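Local atomic coordinates of surface-associated protein CshB (Streptococcus gordonii, PDB entry 6YZG), a protein that is a cell-wall-anchored streptococcal surface adhesin that probably binds fibronectin, represented here by its non-repetitive domain 2. Residues Gly218-Ser222 and Gln223-Pro227. Residues are numbered along the deposited sequence; the frame is centred on the assembly and turned at random.
Sequences GGLGS and QVFGP
The chain reverses in a type II turn from G219 to S222, and beyond it G226 N donates to G218 O at 2.8 Å, a nearly straight bond of 163°. The same oxygen also takes a CA-H...O contact from F225 CA. G219 CA makes a second such contact, with V224 O at 3.3 Å. G219 has a positive phi (114°) at this close approach. S222 N and S222 OG both hydrogen-bond to G219 O, so two donors hold this one carbonyl and fix the turn.

S222 works inside the turn. With chi1 at 80° its hydroxyl is folded back toward G219 O. OG donates to G219 O at 2.7 Å, tilted 20° from the carbonyl plane, and accepts from V224 N at 3.2 Å. L220 CD2 packs alongside the F225 ring, 3.7 Å from F225 CE1. Y179 meets the F225 ring edge to face.

The strand that starts at V224 pairs with strand 153-158. S222 OG also bonds S286 OG of the second subunit. One buried hydroxyl thus joins the turn, the strand start and the dimer contact.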
# COMPACT_ATOMS: atom_id res chain seq x y z
N GLY A 218 -0.72 -17.42 -9.78
CA GLY A 218 -1.67 -16.40 -10.27
C GLY A 218 -1.84 -16.42 -11.76
O GLY A 218 -2.34 -15.42 -12.34
N GLY A 219 -1.49 -17.52 -12.43
CA GLY A 219 -1.83 -17.72 -13.82
C GLY A 219 -0.66 -17.77 -14.78
O GLY A 219 -0.88 -17.79 -16.00
N LEU A 220 0.58 -17.87 -14.32
CA LEU A 220 1.70 -18.04 -15.25
C LEU A 220 1.47 -19.33 -16.04
O LEU A 220 1.03 -20.35 -15.49
CB LEU A 220 3.04 -18.13 -14.53
CG LEU A 220 3.41 -16.90 -13.75
CD1 LEU A 220 4.76 -17.10 -13.05
CD2 LEU A 220 3.46 -15.63 -14.60
N GLY A 221 1.77 -19.30 -17.33
CA GLY A 221 1.55 -20.46 -18.16
C GLY A 221 0.10 -20.73 -18.43
O GLY A 221 -0.27 -21.93 -18.70
N SER A 222 -0.76 -19.75 -18.26
CA SER A 222 -2.14 -19.75 -18.70
C SER A 222 -2.42 -18.44 -19.41
O SER A 222 -1.54 -17.57 -19.42
CB SER A 222 -3.12 -19.92 -17.52
OG SER A 222 -3.33 -18.70 -16.84
N GLN A 223 -3.62 -18.29 -19.89
CA GLN A 223 -3.99 -17.06 -20.63
C GLN A 223 -4.70 -16.05 -19.73
O GLN A 223 -5.13 -15.00 -20.27
CB GLN A 223 -4.78 -17.40 -21.89
CG GLN A 223 -3.96 -18.08 -22.96
CD GLN A 223 -4.68 -18.41 -24.24
OE1 GLN A 223 -4.10 -18.29 -25.36
NE2 GLN A 223 -5.88 -18.86 -24.13
N VAL A 224 -4.74 -16.26 -18.42
CA VAL A 224 -5.36 -15.32 -17.46
C VAL A 224 -4.39 -15.09 -16.32
O VAL A 224 -4.03 -16.06 -15.63
CB VAL A 224 -6.69 -15.90 -16.94
CG1 VAL A 224 -7.36 -14.86 -16.04
CG2 VAL A 224 -7.58 -16.30 -18.10
N PHE A 225 -3.96 -13.86 -16.08
CA PHE A 225 -3.03 -13.49 -15.01
C PHE A 225 -3.67 -12.54 -14.03
O PHE A 225 -4.32 -11.58 -14.43
CB PHE A 225 -1.78 -12.82 -15.58
CG PHE A 225 -0.68 -12.58 -14.59
CD1 PHE A 225 -0.00 -13.63 -13.99
CD2 PHE A 225 -0.34 -11.29 -14.22
CE1 PHE A 225 1.01 -13.37 -13.07
CE2 PHE A 225 0.67 -11.04 -13.30
CZ PHE A 225 1.30 -12.09 -12.72
N GLY A 226 -3.44 -12.84 -12.76
CA GLY A 226 -3.95 -11.98 -11.69
C GLY A 226 -5.31 -12.45 -11.20
O GLY A 226 -5.85 -13.36 -11.73
N PRO A 227 -5.92 -11.74 -10.25
CA PRO A 227 -5.35 -10.56 -9.64
C PRO A 227 -4.33 -10.81 -8.53
O PRO A 227 -4.44 -11.67 -7.77
CB PRO A 227 -6.60 -9.85 -9.09
CG PRO A 227 -7.46 -11.00 -8.68
CD PRO A 227 -7.27 -11.99 -9.80